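Local coordinates for protein ribokinase (Staphylococcus aureus, PDB 3RY7) that catalyses the magnesium-dependent transfer of phosphate from ATP to O-5 of D-ribose, and is activated by monovalent cations, at residues N3-L8 with A259-L264; G9-D14 with T57-K62; D135-Q140 with H158-V163. All blocks are in the same frame, centred on the assembly; numbering follows the deposited sequence.

Contact 1. Residues N3-L8 with A259-L264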
loop_
_atom_site.group_PDB
_atom_site.type_symbol
_atom_site.label_atom_id
_atom_site.label_comp_id
_atom_site.label_asym_id
_atom_site.label_seq_id
_atom_site.Cartn_x
_atom_site.Cartn_y
_atom_site.Cartn_z
ATOM N N ASN A 3 -14.282 12.866 21.157
ATOM C CA ASN A 3 -15.398 12.032 21.592
ATOM C C ASN A 3 -14.956 10.769 22.337
ATOM O O ASN A 3 -13.911 10.199 22.038
ATOM C CB ASN A 3 -16.238 11.617 20.380
ATOM C CG ASN A 3 -16.960 12.779 19.746
ATOM O OD1 ASN A 3 -17.193 13.802 20.387
ATOM N ND2 ASN A 3 -17.321 12.631 18.476
ATOM N N LYS A 4 -15.754 10.341 23.309
ATOM C CA LYS A 4 -15.618 9.009 23.884
ATOM C C LYS A 4 -16.511 8.069 23.089
ATOM O O LYS A 4 -17.732 8.257 23.014
ATOM C CB LYS A 4 -16.012 8.989 25.361
ATOM C CG LYS A 4 -14.912 9.477 26.300
ATOM C CD LYS A 4 -15.423 9.681 27.722
ATOM C CE LYS A 4 -16.291 10.935 27.829
ATOM N NZ LYS A 4 -16.806 11.152 29.211
ATOM N N VAL A 5 -15.895 7.069 22.474
ATOM C CA VAL A 5 -16.606 6.191 21.566
ATOM C C VAL A 5 -16.445 4.737 22.018
ATOM O O VAL A 5 -15.332 4.278 22.260
ATOM C CB VAL A 5 -16.112 6.385 20.100
ATOM C CG1 VAL A 5 -16.794 5.421 19.162
ATOM C CG2 VAL A 5 -16.326 7.830 19.640
ATOM N N VAL A 6 -17.566 4.035 22.173
ATOM C CA VAL A 6 -17.541 2.594 22.376
ATOM C C VAL A 6 -18.029 1.962 21.105
ATOM O O VAL A 6 -19.084 2.332 20.591
ATOM C CB VAL A 6 -18.476 2.134 23.533
ATOM C CG1 VAL A 6 -18.611 0.620 23.543
ATOM C CG2 VAL A 6 -17.961 2.632 24.876
ATOM N N ILE A 7 -17.248 1.027 20.580
ATOM C CA ILE A 7 -17.690 0.211 19.456
ATOM C C ILE A 7 -18.121 -1.155 19.979
ATOM O O ILE A 7 -17.420 -1.784 20.757
ATOM C CB ILE A 7 -16.576 0.048 18.383
ATOM C CG1 ILE A 7 -16.026 1.417 17.968
ATOM C CG2 ILE A 7 -17.088 -0.690 17.177
ATOM C CD1 ILE A 7 -17.044 2.325 17.244
ATOM N N LEU A 8 -19.265 -1.601 19.542
ATOM C CA LEU A 8 -19.709 -2.926 19.794
ATOM C C LEU A 8 -19.766 -3.654 18.496
ATOM O O LEU A 8 -20.515 -3.291 17.648
ATOM C CB LEU A 8 -21.068 -2.919 20.438
ATOM C CG LEU A 8 -21.604 -4.286 20.802
ATOM C CD1 LEU A 8 -20.916 -4.852 21.963
ATOM C CD2 LEU A 8 -23.050 -4.260 20.975
ATOM N N ALA A 259 -14.707 7.636 11.372
ATOM C CA ALA A 259 -14.270 9.026 11.323
ATOM C C ALA A 259 -15.461 9.963 11.547
ATOM O O ALA A 259 -15.354 10.948 12.275
ATOM C CB ALA A 259 -13.589 9.313 9.979
ATOM N N PHE A 260 -16.587 9.632 10.913
ATOM C CA PHE A 260 -17.835 10.375 11.074
ATOM C C PHE A 260 -18.119 10.539 12.547
ATOM O O PHE A 260 -18.238 11.658 13.042
ATOM C CB PHE A 260 -18.995 9.643 10.381
ATOM C CG PHE A 260 -20.366 10.172 10.741
ATOM C CD1 PHE A 260 -21.239 9.410 11.514
ATOM C CD2 PHE A 260 -20.793 11.416 10.295
ATOM C CE1 PHE A 260 -22.512 9.881 11.838
ATOM C CE2 PHE A 260 -22.063 11.898 10.624
ATOM C CZ PHE A 260 -22.920 11.131 11.397
ATOM N N VAL A 261 -18.169 9.418 13.257
ATOM C CA VAL A 261 -18.442 9.435 14.692
ATOM C C VAL A 261 -17.368 10.171 15.516
ATOM O O VAL A 261 -17.693 10.824 16.516
ATOM C CB VAL A 261 -18.664 8.003 15.233
ATOM C CG1 VAL A 261 -18.784 8.015 16.741
ATOM C CG2 VAL A 261 -19.905 7.412 14.606
ATOM N N SER A 262 -16.101 10.075 15.104
ATOM C CA SER A 262 -15.023 10.783 15.806
ATOM C C SER A 262 -15.218 12.311 15.767
ATOM O O SER A 262 -14.804 13.037 16.676
ATOM C CB SER A 262 -13.654 10.424 15.200
ATOM O OG SER A 262 -13.472 10.997 13.905
ATOM N N ARG A 263 -15.870 12.775 14.708
ATOM C CA ARG A 263 -15.974 14.193 14.401
ATOM C C ARG A 263 -17.313 14.804 14.852
ATOM O O ARG A 263 -17.403 16.014 15.083
ATOM C CB ARG A 263 -15.766 14.387 12.892
ATOM C CG ARG A 263 -16.024 15.790 12.367
ATOM C CD ARG A 263 -15.239 16.821 13.159
ATOM N NE ARG A 263 -13.798 16.661 13.009
ATOM C CZ ARG A 263 -13.058 17.356 12.146
ATOM N NH1 ARG A 263 -13.627 18.257 11.345
ATOM N NH2 ARG A 263 -11.743 17.150 12.090
ATOM N N LEU A 264 -18.339 13.966 14.988
ATOM C CA LEU A 264 -19.686 14.429 15.337
ATOM C C LEU A 264 -19.738 15.063 16.714
ATOM O O LEU A 264 -19.295 14.462 17.695
ATOM C CB LEU A 264 -20.669 13.263 15.330
ATOM C CG LEU A 264 -21.961 13.423 14.532
ATOM C CD1 LEU A 264 -23.020 12.489 15.085
ATOM C CD2 LEU A 264 -22.462 14.861 14.502
HETATM O O HOH W 1 -12.998 12.430 18.415
#
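The amide nitrogen ND2 of Asn-3 is gripped by two backbone carbonyls, one in the last turn of helix 252-263 and one on the residue just after it. The first bond runs from Asn-3 ND2 to Val-261 O (2.7 Å), with the acceptor close to the plane of the amide and the nitrogen in the plane of the carbonyl. The other joins Asn-3 ND2 to Leu-264 O at 2.8 Å, rather straighter at hydrogen (153°) but tilted from both planes. CG of Asn-3 lies beside its own backbone N (chi1 -68°), which carries the amide across to the helix end. A carboxamide suits the place because the two hydrogens of its NH2 can serve one carbonyl each. A water adds a third link, accepting from Asn-3 N and donating to Ser-262 O. Farther on, Val-5 CG2 meets Val-261 CG1 at 3.8 Å, the two branched side chains crossing at a slant. The residue leading into strand 4-8 thus makes the polar links to the helix end, Val-5 of the strand makes the apolar one, and the paired amide bonds probably fix the rotation of the Asn-3 side chain.

Contact 2. Residues G9-D14 with T57-K62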
loop_
_atom_site.group_PDB
_atom_site.type_symbol
_atom_site.label_atom_id
_atom_site.label_comp_id
_atom_site.label_asym_id
_atom_site.label_seq_id
_atom_site.Cartn_x
_atom_site.Cartn_y
_atom_site.Cartn_z
ATOM N N GLY A 9 -18.949 -4.674 18.340
ATOM C CA GLY A 9 -18.970 -5.380 17.076
ATOM C C GLY A 9 -17.960 -6.491 16.884
ATOM O O GLY A 9 -17.376 -7.011 17.841
ATOM N N SER A 10 -17.771 -6.853 15.620
ATOM C CA SER A 10 -17.076 -8.073 15.249
ATOM C C SER A 10 -15.569 -7.897 15.074
ATOM O O SER A 10 -15.085 -6.841 14.652
ATOM C CB SER A 10 -17.656 -8.587 13.939
ATOM O OG SER A 10 -17.477 -7.619 12.910
ATOM N N THR A 11 -14.838 -8.952 15.391
ATOM C CA THR A 11 -13.440 -9.072 14.986
ATOM C C THR A 11 -13.317 -10.331 14.152
ATOM O O THR A 11 -13.771 -11.405 14.573
ATOM C CB THR A 11 -12.500 -9.160 16.196
ATOM O OG1 THR A 11 -12.556 -7.934 16.931
ATOM C CG2 THR A 11 -11.049 -9.395 15.731
ATOM N N ASN A 12 -12.741 -10.197 12.958
ATOM C CA ASN A 12 -12.602 -11.317 12.040
ATOM C C ASN A 12 -11.143 -11.510 11.659
ATOM O O ASN A 12 -10.395 -10.540 11.578
ATOM C CB ASN A 12 -13.383 -11.062 10.744
ATOM C CG ASN A 12 -14.880 -11.289 10.884
ATOM O OD1 ASN A 12 -15.344 -11.955 11.818
ATOM N ND2 ASN A 12 -15.647 -10.759 9.924
ATOM N N VAL A 13 -10.736 -12.750 11.408
ATOM C CA VAL A 13 -9.481 -12.963 10.706
ATOM C C VAL A 13 -9.815 -13.227 9.240
ATOM O O VAL A 13 -10.445 -14.224 8.914
ATOM C CB VAL A 13 -8.650 -14.096 11.327
ATOM C CG1 VAL A 13 -7.396 -14.345 10.500
ATOM C CG2 VAL A 13 -8.302 -13.758 12.782
ATOM N N ASP A 14 -9.429 -12.295 8.370
ATOM C CA ASP A 14 -9.667 -12.439 6.937
ATOM C C ASP A 14 -8.587 -13.304 6.278
ATOM O O ASP A 14 -7.411 -12.979 6.325
ATOM C CB ASP A 14 -9.678 -11.064 6.264
ATOM C CG ASP A 14 -10.845 -10.182 6.710
ATOM O OD1 ASP A 14 -11.771 -10.672 7.403
ATOM O OD2 ASP A 14 -10.831 -8.989 6.347
ATOM N N THR A 57 -11.338 5.555 22.471
ATOM C CA THR A 57 -12.019 4.345 22.002
ATOM C C THR A 57 -11.937 3.114 22.910
ATOM O O THR A 57 -10.876 2.767 23.428
ATOM C CB THR A 57 -11.524 3.931 20.617
ATOM O OG1 THR A 57 -11.437 5.085 19.779
ATOM C CG2 THR A 57 -12.468 2.875 19.997
ATOM N N THR A 58 -13.083 2.457 23.066
ATOM C CA THR A 58 -13.194 1.185 23.759
ATOM C C THR A 58 -13.933 0.244 22.817
ATOM O O THR A 58 -14.903 0.645 22.168
ATOM C CB THR A 58 -13.991 1.344 25.060
ATOM O OG1 THR A 58 -13.336 2.307 25.891
ATOM C CG2 THR A 58 -14.101 0.026 25.804
ATOM N N PHE A 59 -13.457 -0.994 22.708
ATOM C CA PHE A 59 -14.021 -1.957 21.759
ATOM C C PHE A 59 -14.510 -3.186 22.503
ATOM O O PHE A 59 -13.738 -3.859 23.180
ATOM C CB PHE A 59 -12.972 -2.352 20.712
ATOM C CG PHE A 59 -13.489 -3.240 19.610
ATOM C CD1 PHE A 59 -14.818 -3.203 19.223
ATOM C CD2 PHE A 59 -12.634 -4.103 18.940
ATOM C CE1 PHE A 59 -15.286 -4.013 18.191
ATOM C CE2 PHE A 59 -13.095 -4.909 17.916
ATOM C CZ PHE A 59 -14.417 -4.869 17.537
ATOM N N ILE A 60 -15.807 -3.448 22.398
ATOM C CA ILE A 60 -16.417 -4.624 22.979
ATOM C C ILE A 60 -16.572 -5.624 21.857
ATOM O O ILE A 60 -17.341 -5.416 20.921
ATOM C CB ILE A 60 -17.799 -4.326 23.579
ATOM C CG1 ILE A 60 -17.721 -3.243 24.660
ATOM C CG2 ILE A 60 -18.388 -5.567 24.172
ATOM C CD1 ILE A 60 -19.107 -2.774 25.138
ATOM N N THR A 61 -15.813 -6.709 21.928
ATOM C CA THR A 61 -15.835 -7.669 20.848
ATOM C C THR A 61 -15.598 -9.033 21.470
ATOM O O THR A 61 -15.093 -9.129 22.588
ATOM C CB THR A 61 -14.764 -7.311 19.784
ATOM O OG1 THR A 61 -14.965 -8.098 18.604
ATOM C CG2 THR A 61 -13.368 -7.533 20.329
ATOM N N LYS A 62 -16.005 -10.083 20.777
ATOM C CA LYS A 62 -15.868 -11.430 21.305
ATOM C C LYS A 62 -15.124 -12.320 20.319
ATOM O O LYS A 62 -15.607 -12.587 19.221
ATOM C CB LYS A 62 -17.238 -12.027 21.618
ATOM C CG LYS A 62 -17.195 -13.258 22.524
ATOM C CD LYS A 62 -18.614 -13.740 22.819
ATOM C CE LYS A 62 -18.668 -14.796 23.931
ATOM N NZ LYS A 62 -20.099 -15.250 24.156
HETATM O O HOH W 2 -17.731 -9.781 18.570
HETATM O O HOH W 3 -14.591 -13.262 16.638
#
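From CB to its tip, Thr-61 faces the stretch of chain from Gly-9 to Thr-11. Its CB lies 3.3 Å from Gly-9 O and also rests over one face of the ring of Phe-59, a residue of its own segment, toward the rim. OG1 donates to Gly-9 O (2.8 Å), reaching that carbonyl tilted 21° from its plane, and accepts from Thr-11 OG1 at 2.9 Å. The methyl CG2 approaches Thr-11 OG1 at 3.5 Å. With OG1 anti to the backbone N (chi1 -169°), the hydroxyl is turned to the chain at Gly-9 to Thr-11, and the two threonine side chains cross at about a right angle. Threonine suits both positions: the hydroxyl of Thr-11 donates, that of Thr-61 both donates and accepts, and Thr-11 also packs on Ile-72 and Phe-76 of helix 70-78.

Phe-59 lies next to this pair of hydroxyls. Its CZ has Ser-10 O at the ring edge, near the ring plane, while CE2 comes within 3.2 Å of Thr-11 OG1. Helix 42-52 touches the ring with Ala-44 and Ala-47, and Phe-76 meets it with its plane nearly perpendicular.

The backbone holds the same junction: Gly-9 N bonds to Ile-60 O at 3.1 Å, almost straight. Gly-9, close to the ring, is nearly fully extended (phi 176°, psi -163°), a region that residues with a side chain rarely enter. One water bridges Gly-9 O to Lys-62 N, and a second bridges Thr-11 O to Lys-62 O.

Here the chain leaves strand 4-8 for strand 12-18, whose Asn-12 to Asp-14 probably bind the substrate; Ser-10 OG bonds to Glu-142, probably of that site too. Gly-9 O accepts from a hydroxyl and a water, which meets the need of a buried carbonyl; these bonds probably also help to set the course of the chain.

Contact 3. Residues D135-Q140 with H158-V163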
loop_
_atom_site.group_PDB
_atom_site.type_symbol
_atom_site.label_atom_id
_atom_site.label_comp_id
_atom_site.label_asym_id
_atom_site.label_seq_id
_atom_site.Cartn_x
_atom_site.Cartn_y
_atom_site.Cartn_z
ATOM N N ASP A 135 -19.823 9.052 24.788
ATOM C CA ASP A 135 -20.636 9.975 23.998
ATOM C C ASP A 135 -21.441 9.240 22.919
ATOM O O ASP A 135 -22.598 9.586 22.636
ATOM C CB ASP A 135 -19.742 11.030 23.353
ATOM C CG ASP A 135 -19.028 11.882 24.389
ATOM O OD1 ASP A 135 -19.725 12.367 25.316
ATOM O OD2 ASP A 135 -17.783 12.049 24.287
ATOM N N PHE A 136 -20.816 8.233 22.309
ATOM C CA PHE A 136 -21.472 7.418 21.287
ATOM C C PHE A 136 -21.145 5.956 21.486
ATOM O O PHE A 136 -20.033 5.601 21.886
ATOM C CB PHE A 136 -21.009 7.801 19.873
ATOM C CG PHE A 136 -21.259 9.246 19.506
ATOM C CD1 PHE A 136 -22.386 9.607 18.781
ATOM C CD2 PHE A 136 -20.353 10.235 19.866
ATOM C CE1 PHE A 136 -22.610 10.929 18.435
ATOM C CE2 PHE A 136 -20.576 11.558 19.522
ATOM C CZ PHE A 136 -21.701 11.908 18.812
ATOM N N VAL A 137 -22.113 5.106 21.180
ATOM C CA VAL A 137 -21.838 3.698 21.009
ATOM C C VAL A 137 -22.236 3.306 19.586
ATOM O O VAL A 137 -23.312 3.677 19.112
ATOM C CB VAL A 137 -22.564 2.835 22.088
ATOM C CG1 VAL A 137 -23.968 3.326 22.294
ATOM C CG2 VAL A 137 -22.569 1.378 21.688
ATOM N N VAL A 138 -21.352 2.584 18.897
ATOM C CA VAL A 138 -21.577 2.209 17.499
ATOM C C VAL A 138 -21.601 0.700 17.358
ATOM O O VAL A 138 -20.688 0.030 17.824
ATOM C CB VAL A 138 -20.445 2.748 16.584
ATOM C CG1 VAL A 138 -20.778 2.517 15.103
ATOM C CG2 VAL A 138 -20.181 4.219 16.861
ATOM N N ALA A 139 -22.620 0.171 16.693
ATOM C CA ALA A 139 -22.713 -1.261 16.471
ATOM C C ALA A 139 -22.899 -1.565 14.991
ATOM O O ALA A 139 -23.335 -0.704 14.241
ATOM C CB ALA A 139 -23.871 -1.850 17.261
ATOM N N GLN A 140 -22.584 -2.784 14.597
ATOM C CA GLN A 140 -22.904 -3.329 13.297
ATOM C C GLN A 140 -23.558 -4.677 13.455
ATOM O O GLN A 140 -23.644 -5.192 14.529
ATOM C CB GLN A 140 -21.665 -3.462 12.411
ATOM C CG GLN A 140 -20.674 -2.396 12.573
ATOM C CD GLN A 140 -19.862 -2.569 13.782
ATOM O OE1 GLN A 140 -19.602 -3.648 14.201
ATOM N NE2 GLN A 140 -19.495 -1.495 14.367
ATOM N N HIS A 158 -29.014 6.170 29.719
ATOM C CA HIS A 158 -28.086 7.143 30.301
ATOM C C HIS A 158 -27.709 8.330 29.370
ATOM O O HIS A 158 -26.675 8.969 29.559
ATOM C CB HIS A 158 -26.820 6.435 30.801
ATOM C CG HIS A 158 -27.077 5.446 31.897
ATOM N ND1 HIS A 158 -27.210 5.819 33.212
ATOM C CD2 HIS A 158 -27.227 4.099 31.863
ATOM C CE1 HIS A 158 -27.435 4.740 33.951
ATOM N NE2 HIS A 158 -27.446 3.688 33.154
ATOM N N GLY A 159 -28.544 8.631 28.382
ATOM C CA GLY A 159 -28.305 9.784 27.516
ATOM C C GLY A 159 -27.160 9.642 26.509
ATOM O O GLY A 159 -26.683 10.627 25.944
ATOM N N VAL A 160 -26.718 8.413 26.273
ATOM C CA VAL A 160 -25.630 8.160 25.326
ATOM C C VAL A 160 -26.197 7.926 23.916
ATOM O O VAL A 160 -27.123 7.128 23.737
ATOM C CB VAL A 160 -24.764 6.969 25.777
ATOM C CG1 VAL A 160 -23.685 6.641 24.735
ATOM C CG2 VAL A 160 -24.141 7.267 27.145
ATOM N N THR A 161 -25.662 8.646 22.925
ATOM C CA THR A 161 -26.138 8.556 21.536
ATOM C C THR A 161 -25.850 7.197 20.884
ATOM O O THR A 161 -24.715 6.727 20.885
ATOM C CB THR A 161 -25.496 9.662 20.673
ATOM O OG1 THR A 161 -25.768 10.926 21.278
ATOM C CG2 THR A 161 -26.060 9.641 19.251
ATOM N N THR A 162 -26.879 6.557 20.338
ATOM C CA THR A 162 -26.679 5.274 19.684
ATOM C C THR A 162 -26.573 5.385 18.165
ATOM O O THR A 162 -27.340 6.105 17.529
ATOM C CB THR A 162 -27.787 4.285 20.016
ATOM O OG1 THR A 162 -29.044 4.805 19.564
ATOM C CG2 THR A 162 -27.838 4.024 21.515
ATOM N N VAL A 163 -25.623 4.662 17.581
ATOM C CA VAL A 163 -25.488 4.646 16.136
ATOM C C VAL A 163 -25.336 3.239 15.569
ATOM O O VAL A 163 -24.443 2.479 15.950
ATOM C CB VAL A 163 -24.413 5.668 15.620
ATOM C CG1 VAL A 163 -23.617 6.282 16.764
ATOM C CG2 VAL A 163 -23.534 5.054 14.569
#
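A beta-alpha-beta unit, strand 136-140, helix 145-157 and strand 161-165, closes here as its two strands pair in parallel. The ladder begins with Thr-161 N to Asp-135 O (3.2 Å), the most bent bond, its nitrogen above the carbonyl plane. Straighter links follow, Val-137 N to Thr-161 O, Val-163 N to Val-137 O at 2.9 Å, and Ala-139 N to Val-163 O. On one face, Phe-136 and Thr-161 lie side by side, ring atom CD1 3.6 Å from Thr-161 CB; the large buried ring, backed by Val-261 of helix 252-263, suits the core. Val-138 CG1 meets Val-163 CG2 at 3.8 Å. Beta-branched residues suit such extended chain, and their methyls pack across the strand pair. On the other face Val-137 CG1, between its backbone N and carbonyl carbon (chi1 43°), meets Thr-162 CG2 at 4.0 Å. Val-160, just before the strand, also touches Val-137. Gly-159, at positive phi, is the C-prime residue of the Schellman motif ending helix 145-157. That helix covers Val-137 and Thr-162 through Ala-155 and Phe-152, whereas helix 252-263 also packs Ile-257 on Val-138, and strand 4-8 borders strand 136-140 along its other edge.

Overall arrangement
All three contacts reach the large, mostly parallel sheet of the ribokinase-type fold, where strands 56-64, 4-8, 136-140 and 161-165 lie in succession; contact 2 also leads into the smaller sheet. Contact 1 sets helix 252-263 against strand 4-8 and has the widest span in sequence, with contacts 2 and 3 following one another between its two segments. Its centre is about 9 Å from that of contact 3 and about 15 Å from that of contact 2; the latter two lie about 16 Å apart. Strand 4-8 pairs with both its neighbours, for example through Ile-7 and Leu-8. It thereby lies between the helix that carries Asp-254, the probable proton acceptor, and, next along the chain, strand 12-18 with its probable substrate-binding residues.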